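Local coordinates for heme-binding protein A (Haemophilus parasuis 29755, PDB 3TPA) that probably binds glutathione as the periplasmic solute-binding component of an uptake system, at residues V39-V44 and I187-F192; D95-S100 and L162-K167; L131-K136 and K143-K148. The protein carries 1 engineered substitution. All coordinates share one frame; numbering follows the deposited sequence.

Contact 1 of 3, residues V39-V44 and I187-F192; sequences VYNRLV and IGTGPF
The hydroxyl of Thr189 gives its proton to the side-chain oxygen of Asn41, with Thr189 OG1 and Asn41 OD1 2.8 Å apart. Thr189 OG1 lies in the amide plane of Asn41, on a lone pair of OD1; chi1 of 59° turns OG1 to that side, between the backbone N and the carbonyl carbon. The amide of Asn41 is held from its other end too: ND2 donates to Glu45 OE1 and to Tyr211 OH, which is consistent with the flip modelled. The backbone bond from Gly190 N to Val39 O spans 2.9 Å, and the donor stands above the carbonyl plane, 53° out of it, well away from a lone pair. Gly188 CA adds a CH...O contact to the same Val39 O at 3.4 Å. A water bridges the backbone N atoms of Asn41 and Thr189, accepting from both.

In this family 5 solute-binding protein, of the periplasmic binding protein clan, two loops meet here: one leads from helix 36-39 into strand 44-46 of an antiparallel sheet, the other into strand 192-194 of a mixed sheet. Gly188 and Gly190 bring bare backbone against Val39 and Tyr40, and the CA atoms of Tyr40 and Gly190 are 4.2 Å apart.

Further out, the Ile187 carbonyl oxygen approaches the Tyr40 ring obliquely, 3.3 Å from Tyr40 CE1, and a second water links Tyr40 OH to Ile187 N. Val39 CA sends a nearly straight CH...O contact to Phe192 O at 3.4 Å, while Val39 and Phe192 both pack on Tyr205.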
ATOM      1  N   VAL A  39       7.903  17.123   0.864  1.00 13.41           N
ATOM      2  CA  VAL A  39       7.994  18.203   1.849  1.00 14.90           C
ATOM      3  C   VAL A  39       8.384  17.740   3.276  1.00 21.81           C
ATOM      4  O   VAL A  39       8.952  18.512   4.046  1.00 25.44           O
ATOM      5  CB  VAL A  39       6.655  18.967   1.906  1.00 17.49           C
ATOM      6  CG1 VAL A  39       6.698  20.095   2.940  1.00 16.28           C
ATOM      7  CG2 VAL A  39       6.300  19.510   0.504  1.00 13.28           C
ATOM      8  N   TYR A  40       8.087  16.487   3.615  1.00 15.07           N
ATOM      9  CA  TYR A  40       8.293  15.972   4.979  1.00 17.84           C
ATOM     10  C   TYR A  40       9.317  14.831   5.046  1.00 22.11           C
ATOM     11  O   TYR A  40       9.758  14.327   4.015  1.00 17.46           O
ATOM     12  CB  TYR A  40       6.962  15.453   5.533  1.00 15.62           C
ATOM     13  CG  TYR A  40       5.922  16.527   5.809  1.00 17.52           C
ATOM     14  CD1 TYR A  40       5.927  17.217   7.007  1.00 18.95           C
ATOM     15  CD2 TYR A  40       4.918  16.825   4.889  1.00 18.27           C
ATOM     16  CE1 TYR A  40       4.984  18.184   7.290  1.00 21.07           C
ATOM     17  CE2 TYR A  40       3.955  17.805   5.166  1.00 13.75           C
ATOM     18  CZ  TYR A  40       4.002  18.480   6.379  1.00 19.10           C
ATOM     19  OH  TYR A  40       3.079  19.459   6.710  1.00 20.10           O
ATOM     20  N   ASN A  41       9.674  14.437   6.275  1.00 19.46           N
ATOM     21  CA  ASN A  41      10.437  13.216   6.556  1.00 15.91           C
ATOM     22  C   ASN A  41       9.746  12.415   7.619  1.00 17.18           C
ATOM     23  O   ASN A  41       8.871  12.934   8.304  1.00 17.12           O
ATOM     24  CB  ASN A  41      11.842  13.535   7.060  1.00 11.32           C
ATOM     25  CG  ASN A  41      12.749  14.030   5.958  1.00 21.32           C
ATOM     26  OD1 ASN A  41      13.202  15.175   5.966  1.00 20.32           O
ATOM     27  ND2 ASN A  41      13.004  13.168   4.986  1.00 16.40           N
ATOM     28  N   ARG A  42      10.154  11.153   7.758  1.00 18.76           N
ATOM     29  CA  ARG A  42       9.682  10.280   8.829  1.00 13.69           C
ATOM     30  C   ARG A  42      10.862   9.903   9.710  1.00 14.81           C
ATOM     31  O   ARG A  42      11.999  10.163   9.355  1.00 14.25           O
ATOM     32  CB  ARG A  42       9.067   9.000   8.242  1.00 13.68           C
ATOM     33  CG  ARG A  42       7.607   9.118   7.782  1.00 21.35           C
ATOM     34  CD  ARG A  42       7.379  10.166   6.692  1.00 13.57           C
ATOM     35  NE  ARG A  42       8.173   9.889   5.502  1.00 14.15           N
ATOM     36  CZ  ARG A  42       8.317  10.746   4.501  1.00 21.19           C
ATOM     37  NH1 ARG A  42       7.710  11.915   4.562  1.00 15.07           N
ATOM     38  NH2 ARG A  42       9.064  10.439   3.449  1.00 18.35           N
ATOM     39  N   LEU A  43      10.586   9.282  10.859  1.00 15.51           N
ATOM     40  CA  LEU A  43      11.635   8.853  11.787  1.00 14.06           C
ATOM     41  C   LEU A  43      12.641   7.947  11.078  1.00 14.66           C
ATOM     42  O   LEU A  43      13.851   8.193  11.125  1.00 16.77           O
ATOM     43  CB  LEU A  43      11.033   8.158  13.014  1.00 16.35           C
ATOM     44  CG  LEU A  43      10.455   9.097  14.085  1.00 18.29           C
ATOM     45  CD1 LEU A  43       9.685   8.321  15.136  1.00 17.14           C
ATOM     46  CD2 LEU A  43      11.583   9.915  14.734  1.00 17.47           C
ATOM     47  N   VAL A  44      12.129   6.916  10.411  1.00 11.07           N
ATOM     48  CA  VAL A  44      12.925   6.091   9.496  1.00 12.95           C
ATOM     49  C   VAL A  44      12.236   6.078   8.131  1.00 15.99           C
ATOM     50  O   VAL A  44      11.023   6.282   8.047  1.00 18.38           O
ATOM     51  CB  VAL A  44      13.101   4.647  10.024  1.00 15.02           C
ATOM     52  CG1 VAL A  44      13.677   4.663  11.437  1.00 18.02           C
ATOM     53  CG2 VAL A  44      11.752   3.888   9.999  1.00  8.54           C
ATOM     54  N   ILE A 187       4.848  22.704   6.131  1.00 18.99           N
ATOM     55  CA  ILE A 187       6.218  23.054   6.497  1.00 13.41           C
ATOM     56  C   ILE A 187       6.825  21.768   7.015  1.00 18.97           C
ATOM     57  O   ILE A 187       6.287  21.152   7.928  1.00 20.05           O
ATOM     58  CB  ILE A 187       6.247  24.100   7.637  1.00 19.49           C
ATOM     59  CG1 ILE A 187       5.981  25.510   7.101  1.00 20.54           C
ATOM     60  CG2 ILE A 187       7.569  24.046   8.417  1.00 16.67           C
ATOM     61  CD1 ILE A 187       7.071  26.033   6.180  1.00 18.17           C
ATOM     62  N   GLY A 188       7.945  21.347   6.444  1.00 18.20           N
ATOM     63  CA  GLY A 188       8.597  20.160   6.947  1.00 13.78           C
ATOM     64  C   GLY A 188      10.095  20.247   6.914  1.00 20.11           C
ATOM     65  O   GLY A 188      10.669  21.326   6.793  1.00 21.99           O
ATOM     66  N   THR A 189      10.737  19.097   7.037  1.00 18.18           N
ATOM     67  CA  THR A 189      12.188  19.050   6.997  1.00 20.27           C
ATOM     68  C   THR A 189      12.664  18.516   5.651  1.00 19.45           C
ATOM     69  O   THR A 189      13.862  18.376   5.435  1.00 17.25           O
ATOM     70  CB  THR A 189      12.751  18.145   8.120  1.00 20.84           C
ATOM     71  OG1 THR A 189      12.234  16.813   7.970  1.00 18.30           O
ATOM     72  CG2 THR A 189      12.361  18.686   9.493  1.00 15.53           C
ATOM     73  N   GLY A 190      11.711  18.226   4.761  1.00 14.41           N
ATOM     74  CA  GLY A 190      11.976  17.475   3.547  1.00 11.09           C
ATOM     75  C   GLY A 190      12.780  18.172   2.464  1.00 19.14           C
ATOM     76  O   GLY A 190      13.131  19.342   2.584  1.00 19.86           O
ATOM     77  N   PRO A 191      13.078  17.436   1.383  1.00 22.74           N
ATOM     78  CA  PRO A 191      13.946  17.885   0.281  1.00 21.22           C
ATOM     79  C   PRO A 191      13.353  18.982  -0.592  1.00 25.17           C
ATOM     80  O   PRO A 191      14.117  19.632  -1.303  1.00 21.39           O
ATOM     81  CB  PRO A 191      14.167  16.601  -0.538  1.00 21.44           C
ATOM     82  CG  PRO A 191      12.990  15.724  -0.199  1.00 20.31           C
ATOM     83  CD  PRO A 191      12.689  16.019   1.245  1.00 20.27           C
ATOM     84  N   PHE A 192      12.037  19.190  -0.550  1.00 17.32           N
ATOM     85  CA  PHE A 192      11.413  20.262  -1.318  1.00 17.30           C
ATOM     86  C   PHE A 192      10.527  21.136  -0.445  1.00 26.07           C
ATOM     87  O   PHE A 192       9.932  20.669   0.529  1.00 21.05           O
ATOM     88  CB  PHE A 192      10.616  19.709  -2.509  1.00 16.05           C
ATOM     89  CG  PHE A 192      11.472  18.996  -3.525  1.00 16.38           C
ATOM     90  CD1 PHE A 192      12.126  19.707  -4.519  1.00 23.78           C
ATOM     91  CD2 PHE A 192      11.632  17.623  -3.476  1.00 23.36           C
ATOM     92  CE1 PHE A 192      12.918  19.064  -5.449  1.00 22.96           C
ATOM     93  CE2 PHE A 192      12.428  16.969  -4.400  1.00 24.19           C
ATOM     94  CZ  PHE A 192      13.075  17.702  -5.394  1.00 23.22           C
TER
HETATM   95  O   HOH W   1       2.795  21.666   8.087  1.00 14.40           O
HETATM   96  O   HOH W   2       9.278  16.493   8.254  1.00 13.80           O

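Contact 2 of 3, residues D95-S100 and L162-K167; sequences DDVVFS and LSIYSK
Phe99 packs its ring against Lys167, whose CA lies over one face and whose CG is 4.0 Å from Phe99 CD1. This is one side of helix 94-105 packed on the extended loop that leads into helix 167-175, where Ser166 is the N-cap and its OG caps Tyr169 N. Chi1 of 174° swings the Phe99 ring away from its own backbone N, toward the loop, and Tyr165 CB meets it obliquely. The backbone N of Lys167, the first residue of helix 167-175, donates to Asp96 OD1 at 2.8 Å, on the anti side of the carboxylate and 24° out of its plane; Asp96 OD2 turns to Arg90 and Asn93 N. A water joins Asp96 OD1 to Ser166 OG. The amine of Lys167 is taken by Asp171.

Ile164 of the loop packs on the helix between Asp96 and Val97: its CD1 lies 4.1 Å from Val97 CG1, and its CG2 rests 4.0 Å from Asp96 CB. The Ser100 hydroxyl donates to Asp96 O and accepts a hydrogen bond from Tyr165 N, with Ser100 OG and Tyr165 N 3.0 Å apart. Asp96 O is thus gripped twice, by Ser100 N and Ser100 OG from opposite faces of its plane.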
ATOM      1  N   ASP A  95       9.798  17.134  20.800  1.00 14.03           N
ATOM      2  CA  ASP A  95       8.474  17.776  20.891  1.00 16.49           C
ATOM      3  C   ASP A  95       7.713  17.655  19.568  1.00 19.55           C
ATOM      4  O   ASP A  95       6.505  17.422  19.558  1.00 14.79           O
ATOM      5  CB  ASP A  95       8.580  19.267  21.259  1.00 16.80           C
ATOM      6  CG  ASP A  95       8.934  19.496  22.720  1.00 28.08           C
ATOM      7  OD1 ASP A  95       8.831  18.545  23.524  1.00 24.69           O
ATOM      8  OD2 ASP A  95       9.315  20.635  23.066  1.00 31.81           O
ATOM      9  N   ASP A  96       8.424  17.843  18.455  1.00 19.30           N
ATOM     10  CA  ASP A  96       7.799  17.764  17.133  1.00 17.22           C
ATOM     11  C   ASP A  96       7.306  16.340  16.836  1.00 14.69           C
ATOM     12  O   ASP A  96       6.219  16.140  16.302  1.00 14.42           O
ATOM     13  CB  ASP A  96       8.773  18.228  16.049  1.00 20.18           C
ATOM     14  CG  ASP A  96       9.320  19.622  16.311  1.00 19.73           C
ATOM     15  OD1 ASP A  96       8.509  20.548  16.532  1.00 16.67           O
ATOM     16  OD2 ASP A  96      10.564  19.790  16.299  1.00 21.00           O
ATOM     17  N   VAL A  97       8.109  15.348  17.194  1.00 15.39           N
ATOM     18  CA  VAL A  97       7.705  13.950  17.007  1.00 14.61           C
ATOM     19  C   VAL A  97       6.475  13.596  17.852  1.00 21.08           C
ATOM     20  O   VAL A  97       5.508  12.991  17.364  1.00 21.46           O
ATOM     21  CB  VAL A  97       8.880  12.973  17.330  1.00 14.37           C
ATOM     22  CG1 VAL A  97       8.457  11.523  17.091  1.00 16.52           C
ATOM     23  CG2 VAL A  97      10.107  13.315  16.482  1.00  6.93           C
ATOM     24  N   VAL A  98       6.512  13.978  19.125  1.00 21.21           N
ATOM     25  CA  VAL A  98       5.408  13.681  20.040  1.00 15.49           C
ATOM     26  C   VAL A  98       4.140  14.364  19.551  1.00 14.80           C
ATOM     27  O   VAL A  98       3.076  13.757  19.510  1.00 19.84           O
ATOM     28  CB  VAL A  98       5.735  14.096  21.500  1.00 16.60           C
ATOM     29  CG1 VAL A  98       4.540  13.863  22.432  1.00 17.62           C
ATOM     30  CG2 VAL A  98       6.951  13.330  22.003  1.00 15.69           C
ATOM     31  N   PHE A  99       4.256  15.624  19.163  1.00 11.94           N
ATOM     32  CA  PHE A  99       3.125  16.333  18.556  1.00 12.80           C
ATOM     33  C   PHE A  99       2.511  15.551  17.374  1.00 22.97           C
ATOM     34  O   PHE A  99       1.281  15.396  17.272  1.00 19.92           O
ATOM     35  CB  PHE A  99       3.561  17.736  18.081  1.00 11.22           C
ATOM     36  CG  PHE A  99       2.496  18.480  17.324  1.00 13.26           C
ATOM     37  CD1 PHE A  99       1.618  19.324  17.985  1.00 18.41           C
ATOM     38  CD2 PHE A  99       2.366  18.324  15.945  1.00 16.27           C
ATOM     39  CE1 PHE A  99       0.639  20.002  17.293  1.00 21.29           C
ATOM     40  CE2 PHE A  99       1.387  19.003  15.239  1.00 17.91           C
ATOM     41  CZ  PHE A  99       0.519  19.841  15.914  1.00 20.24           C
ATOM     42  N   SER A 100       3.365  15.060  16.478  1.00 14.94           N
ATOM     43  CA  SER A 100       2.879  14.468  15.231  1.00 15.55           C
ATOM     44  C   SER A 100       2.119  13.162  15.485  1.00 16.49           C
ATOM     45  O   SER A 100       1.103  12.895  14.856  1.00 14.52           O
ATOM     46  CB  SER A 100       4.046  14.242  14.272  1.00 17.09           C
ATOM     47  OG  SER A 100       4.743  15.463  14.062  1.00 15.42           O
ATOM     48  N   LEU A 162       2.900   9.224   9.099  1.00 14.11           N
ATOM     49  CA  LEU A 162       3.715   9.550  10.280  1.00 15.53           C
ATOM     50  C   LEU A 162       4.843  10.543   9.971  1.00 15.27           C
ATOM     51  O   LEU A 162       5.873  10.565  10.634  1.00 14.53           O
ATOM     52  CB  LEU A 162       4.207   8.267  10.984  1.00 11.94           C
ATOM     53  CG  LEU A 162       3.047   7.496  11.628  1.00 11.95           C
ATOM     54  CD1 LEU A 162       3.516   6.159  12.232  1.00 14.05           C
ATOM     55  CD2 LEU A 162       2.339   8.332  12.723  1.00 11.29           C
ATOM     56  N   SER A 163       4.624  11.376   8.959  1.00 13.65           N
ATOM     57  CA  SER A 163       5.511  12.499   8.674  1.00 11.28           C
ATOM     58  C   SER A 163       5.579  13.404   9.888  1.00 17.25           C
ATOM     59  O   SER A 163       4.590  13.565  10.607  1.00 12.78           O
ATOM     60  CB  SER A 163       4.983  13.306   7.497  1.00  8.86           C
ATOM     61  OG  SER A 163       5.105  12.576   6.293  1.00 10.25           O
ATOM     62  N   ILE A 164       6.744  13.999  10.119  1.00 13.67           N
ATOM     63  CA  ILE A 164       6.925  14.825  11.307  1.00  9.78           C
ATOM     64  C   ILE A 164       6.687  16.293  10.968  1.00 17.85           C
ATOM     65  O   ILE A 164       7.387  16.871  10.125  1.00 13.84           O
ATOM     66  CB  ILE A 164       8.326  14.627  11.911  1.00 16.39           C
ATOM     67  CG1 ILE A 164       8.568  13.147  12.250  1.00 18.61           C
ATOM     68  CG2 ILE A 164       8.521  15.509  13.138  1.00 12.48           C
ATOM     69  CD1 ILE A 164       7.542  12.542  13.181  1.00 15.55           C
ATOM     70  N   TYR A 165       5.669  16.864  11.613  1.00 11.49           N
ATOM     71  CA  TYR A 165       5.321  18.273  11.512  1.00  9.92           C
ATOM     72  C   TYR A 165       6.087  19.105  12.547  1.00 17.06           C
ATOM     73  O   TYR A 165       6.722  18.578  13.458  1.00 11.98           O
ATOM     74  CB  TYR A 165       3.841  18.457  11.827  1.00 12.59           C
ATOM     75  CG  TYR A 165       2.867  17.852  10.834  1.00 15.82           C
ATOM     76  CD1 TYR A 165       2.004  18.666  10.090  1.00 18.64           C
ATOM     77  CD2 TYR A 165       2.804  16.476  10.641  1.00 12.49           C
ATOM     78  CE1 TYR A 165       1.092  18.111   9.179  1.00 16.13           C
ATOM     79  CE2 TYR A 165       1.910  15.921   9.749  1.00 11.90           C
ATOM     80  CZ  TYR A 165       1.056  16.737   9.020  1.00 17.52           C
ATOM     81  OH  TYR A 165       0.172  16.156   8.131  1.00 19.83           O
ATOM     82  N   SER A 166       5.995  20.422  12.405  1.00 16.77           N
ATOM     83  CA  SER A 166       6.676  21.329  13.304  1.00 15.79           C
ATOM     84  C   SER A 166       5.712  21.767  14.396  1.00 14.02           C
ATOM     85  O   SER A 166       4.689  22.365  14.109  1.00 16.48           O
ATOM     86  CB  SER A 166       7.148  22.564  12.545  1.00 19.04           C
ATOM     87  OG  SER A 166       7.484  23.601  13.459  1.00 20.41           O
ATOM     88  N   LYS A 167       6.029  21.469  15.647  1.00 16.05           N
ATOM     89  CA  LYS A 167       5.184  21.940  16.735  1.00 20.53           C
ATOM     90  C   LYS A 167       5.329  23.447  16.915  1.00 19.99           C
ATOM     91  O   LYS A 167       4.379  24.120  17.289  1.00 20.90           O
ATOM     92  CB  LYS A 167       5.491  21.202  18.046  1.00 21.28           C
ATOM     93  CG  LYS A 167       4.591  21.636  19.213  1.00 23.02           C
ATOM     94  CD  LYS A 167       4.985  20.915  20.501  1.00 25.99           C
ATOM     95  CE  LYS A 167       3.933  21.089  21.596  1.00 26.92           C
ATOM     96  NZ  LYS A 167       3.743  22.489  22.039  1.00 25.22           N
TER
HETATM   97  O   HOH W   3       9.360  23.034  15.308  1.00 18.74           O

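Contact 3 of 3, residues L131-K136 and K143-K148; sequences LKSVEK and KITLNK
A beta hairpin with a classic bulge joins strand 131-136 to strand 141-146. Lys132 N and Ser133 N both donate to Thr145 O, at 2.8 and 3.1 Å, each in the plane of that carbonyl, so one oxygen serves two successive amides and the register slips by one residue. Beyond the bulge the ladder is regular: Ser133 and Glu135 form hydrogen-bonded pairs with Thr145 and Lys143, and Val134 opposite Ile144 is the non-hydrogen-bonded pair between them.

On the buried face Val134 and Ile144 lie side by side, Val134 CG2 4.0 Å from Ile144 CG1, covered by Phe101 of helix 94-105. Leu131 slants across, its CD2 only 3.4 Å from Ile144 CG2, a tight fit.

The face bearing Ser133, Glu135, Lys143 and Thr145 is polar. A water sits among Ser133 OG, Thr145 OG1, Glu135 OE1 and Lys143 O. Glu135 runs alongside Lys143, but Glu135 OE1 stays 4.4 Å from Lys143 NZ, too long for a salt bridge. At the bulge Asn147 OD1 lies 3.2 Å from Lys132 CB, and the bend of Lys132 at chi3 (-98°) keeps its CE 3.5 Å from Asn147 OD1; Asn147 ND2 donates to Ser129 O and to a water shared with Leu131 O. Strand 131-136 is one of the two edge strands of this five-stranded antiparallel sheet: a classic-bulge antiparallel hairpin at the edge of the sheet, with Val134 and Ile144 on the face covered by helix 94-105.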
ATOM      1  N   LEU A 131      -0.362   0.825  19.790  1.00 22.23           N
ATOM      2  CA  LEU A 131       0.459   1.866  20.395  1.00 23.18           C
ATOM      3  C   LEU A 131       0.098   2.134  21.853  1.00 28.19           C
ATOM      4  O   LEU A 131      -1.036   2.507  22.162  1.00 34.50           O
ATOM      5  CB  LEU A 131       0.276   3.169  19.615  1.00 28.52           C
ATOM      6  CG  LEU A 131       1.490   3.900  19.051  1.00 33.25           C
ATOM      7  CD1 LEU A 131       1.072   5.295  18.600  1.00 27.21           C
ATOM      8  CD2 LEU A 131       2.608   3.982  20.076  1.00 30.83           C
ATOM      9  N   LYS A 132       1.049   1.981  22.763  1.00 18.64           N
ATOM     10  CA  LYS A 132       0.731   2.306  24.142  1.00 23.29           C
ATOM     11  C   LYS A 132       1.065   3.760  24.445  1.00 26.21           C
ATOM     12  O   LYS A 132       0.281   4.465  25.074  1.00 25.10           O
ATOM     13  CB  LYS A 132       1.443   1.385  25.135  1.00 29.16           C
ATOM     14  CG  LYS A 132       1.248   1.808  26.595  1.00 25.81           C
ATOM     15  CD  LYS A 132       1.928   0.838  27.565  1.00 35.69           C
ATOM     16  CE  LYS A 132       0.942  -0.170  28.138  1.00 45.75           C
ATOM     17  NZ  LYS A 132       1.624  -1.230  28.932  1.00 54.31           N
ATOM     18  N   SER A 133       2.231   4.211  23.997  1.00 18.10           N
ATOM     19  CA  SER A 133       2.650   5.560  24.346  1.00 19.38           C
ATOM     20  C   SER A 133       3.828   6.059  23.527  1.00 18.50           C
ATOM     21  O   SER A 133       4.653   5.285  23.053  1.00 21.31           O
ATOM     22  CB  SER A 133       2.980   5.637  25.845  1.00 19.73           C
ATOM     23  OG  SER A 133       4.132   4.872  26.141  1.00 16.34           O
ATOM     24  N   VAL A 134       3.871   7.378  23.363  1.00 20.57           N
ATOM     25  CA  VAL A 134       4.942   8.085  22.672  1.00 13.16           C
ATOM     26  C   VAL A 134       5.409   9.196  23.603  1.00 21.94           C
ATOM     27  O   VAL A 134       4.679  10.168  23.828  1.00 25.18           O
ATOM     28  CB  VAL A 134       4.443   8.716  21.373  1.00 15.94           C
ATOM     29  CG1 VAL A 134       5.575   9.479  20.662  1.00 13.75           C
ATOM     30  CG2 VAL A 134       3.864   7.648  20.455  1.00 20.98           C
ATOM     31  N   GLU A 135       6.620   9.059  24.132  1.00 18.22           N
ATOM     32  CA  GLU A 135       7.107   9.969  25.161  1.00 18.46           C
ATOM     33  C   GLU A 135       8.447  10.572  24.795  1.00 17.75           C
ATOM     34  O   GLU A 135       9.294   9.916  24.194  1.00 16.92           O
ATOM     35  CB  GLU A 135       7.309   9.222  26.483  1.00 19.54           C
ATOM     36  CG  GLU A 135       6.238   8.226  26.821  1.00 32.17           C
ATOM     37  CD  GLU A 135       6.596   7.420  28.048  1.00 38.49           C
ATOM     38  OE1 GLU A 135       7.310   6.408  27.913  1.00 37.74           O
ATOM     39  OE2 GLU A 135       6.178   7.809  29.152  1.00 45.06           O
ATOM     40  N   LYS A 136       8.643  11.812  25.224  1.00 17.07           N
ATOM     41  CA  LYS A 136       9.931  12.476  25.148  1.00 17.38           C
ATOM     42  C   LYS A 136      10.797  12.020  26.303  1.00 19.20           C
ATOM     43  O   LYS A 136      10.414  12.163  27.458  1.00 23.21           O
ATOM     44  CB  LYS A 136       9.748  13.998  25.222  1.00 23.43           C
ATOM     45  CG  LYS A 136      11.058  14.780  25.279  1.00 31.23           C
ATOM     46  CD  LYS A 136      10.859  16.260  24.945  1.00 30.96           C
ATOM     47  CE  LYS A 136      10.637  17.101  26.176  1.00 29.41           C
ATOM     48  NZ  LYS A 136      10.486  18.531  25.823  1.00 26.73           N
ATOM     49  N   LYS A 143      10.741   7.821  23.105  1.00 12.44           N
ATOM     50  CA  LYS A 143      10.483   6.440  23.492  1.00 11.86           C
ATOM     51  C   LYS A 143       9.057   6.038  23.134  1.00 14.79           C
ATOM     52  O   LYS A 143       8.095   6.656  23.579  1.00 17.40           O
ATOM     53  CB  LYS A 143      10.724   6.228  24.989  1.00 12.19           C
ATOM     54  CG  LYS A 143      10.550   4.771  25.414  1.00 18.16           C
ATOM     55  CD  LYS A 143      10.263   4.629  26.910  1.00 23.39           C
ATOM     56  CE  LYS A 143      11.462   4.959  27.776  1.00 32.08           C
ATOM     57  NZ  LYS A 143      11.139   4.732  29.218  1.00 44.32           N
ATOM     58  N   ILE A 144       8.926   5.017  22.298  1.00 14.77           N
ATOM     59  CA  ILE A 144       7.603   4.532  21.926  1.00 13.73           C
ATOM     60  C   ILE A 144       7.421   3.138  22.494  1.00 15.25           C
ATOM     61  O   ILE A 144       8.259   2.275  22.293  1.00 19.93           O
ATOM     62  CB  ILE A 144       7.374   4.523  20.385  1.00 14.16           C
ATOM     63  CG1 ILE A 144       7.452   5.945  19.805  1.00 15.61           C
ATOM     64  CG2 ILE A 144       6.006   3.922  20.043  1.00 15.53           C
ATOM     65  CD1 ILE A 144       7.252   6.006  18.288  1.00 18.09           C
ATOM     66  N   THR A 145       6.325   2.926  23.205  1.00 16.02           N
ATOM     67  CA  THR A 145       6.041   1.633  23.817  1.00 16.18           C
ATOM     68  C   THR A 145       4.788   1.017  23.217  1.00 17.83           C
ATOM     69  O   THR A 145       3.785   1.713  23.040  1.00 19.78           O
ATOM     70  CB  THR A 145       5.837   1.800  25.330  1.00 17.07           C
ATOM     71  OG1 THR A 145       7.003   2.416  25.895  1.00 22.64           O
ATOM     72  CG2 THR A 145       5.583   0.440  26.020  1.00 22.28           C
ATOM     73  N   LEU A 146       4.842  -0.277  22.908  1.00 15.65           N
ATOM     74  CA  LEU A 146       3.689  -0.991  22.335  1.00 14.27           C
ATOM     75  C   LEU A 146       2.916  -1.802  23.370  1.00 19.04           C
ATOM     76  O   LEU A 146       3.471  -2.240  24.366  1.00 19.56           O
ATOM     77  CB  LEU A 146       4.136  -1.945  21.221  1.00 14.20           C
ATOM     78  CG  LEU A 146       5.027  -1.350  20.123  1.00 15.97           C
ATOM     79  CD1 LEU A 146       5.199  -2.348  19.005  1.00 14.95           C
ATOM     80  CD2 LEU A 146       4.447  -0.031  19.604  1.00 11.89           C
ATOM     81  N   ASN A 147       1.633  -2.023  23.102  1.00 19.74           N
ATOM     82  CA  ASN A 147       0.824  -2.891  23.942  1.00 21.49           C
ATOM     83  C   ASN A 147       1.235  -4.354  23.808  1.00 23.44           C
ATOM     84  O   ASN A 147       1.124  -5.108  24.755  1.00 17.69           O
ATOM     85  CB  ASN A 147      -0.654  -2.724  23.607  1.00 19.85           C
ATOM     86  CG  ASN A 147      -1.212  -1.415  24.108  1.00 23.19           C
ATOM     87  OD1 ASN A 147      -0.817  -0.920  25.158  1.00 22.11           O
ATOM     88  ND2 ASN A 147      -2.137  -0.852  23.366  1.00 21.49           N
ATOM     89  N   LYS A 148       1.689  -4.753  22.623  1.00 18.83           N
ATOM     90  CA  LYS A 148       2.266  -6.081  22.446  1.00 22.67           C
ATOM     91  C   LYS A 148       3.303  -6.019  21.346  1.00 19.23           C
ATOM     92  O   LYS A 148       3.326  -5.062  20.596  1.00 18.24           O
ATOM     93  CB  LYS A 148       1.194  -7.147  22.171  1.00 25.47           C
ATOM     94  CG  LYS A 148       0.351  -6.947  20.923  1.00 38.23           C
ATOM     95  CD  LYS A 148      -0.834  -7.930  20.895  1.00 42.06           C
ATOM     96  CE  LYS A 148      -0.382  -9.370  20.685  1.00 51.87           C
ATOM     97  NZ  LYS A 148      -1.515 -10.344  20.727  1.00 55.58           N
TER
HETATM   98  O   HOH W   4      -3.352   1.734  23.433  1.00 37.14           O
HETATM   99  O   HOH W   5       3.681  -2.730  27.068  1.00 23.09           O
HETATM  100  O   HOH W   6       6.718   5.127  25.625  1.00 16.97           O

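In the fold
Along the chain the three contacts sit one within another: 131-136 with 143-148 closes the shortest loop, 95-100 with 162-167 encloses it, and 39-44 with 187-192 encloses both. Contacts 1 and 2 have centres about 11 Å apart and touch through the loop 162-167, where Asn41 O probably accepts from Ile164 N and the rings of Tyr40 and Tyr165 meet. Contacts 2 and 3 have centres about 15 Å apart; helix 94-105 of contact 2 packs on the hairpin of contact 3, with a salt bridge from Asp95 to Lys136. The centres of contacts 1 and 3 are about 22 Å apart. Together they tie the five-stranded antiparallel sheet through its covering helix to the loop entering the mixed sheet.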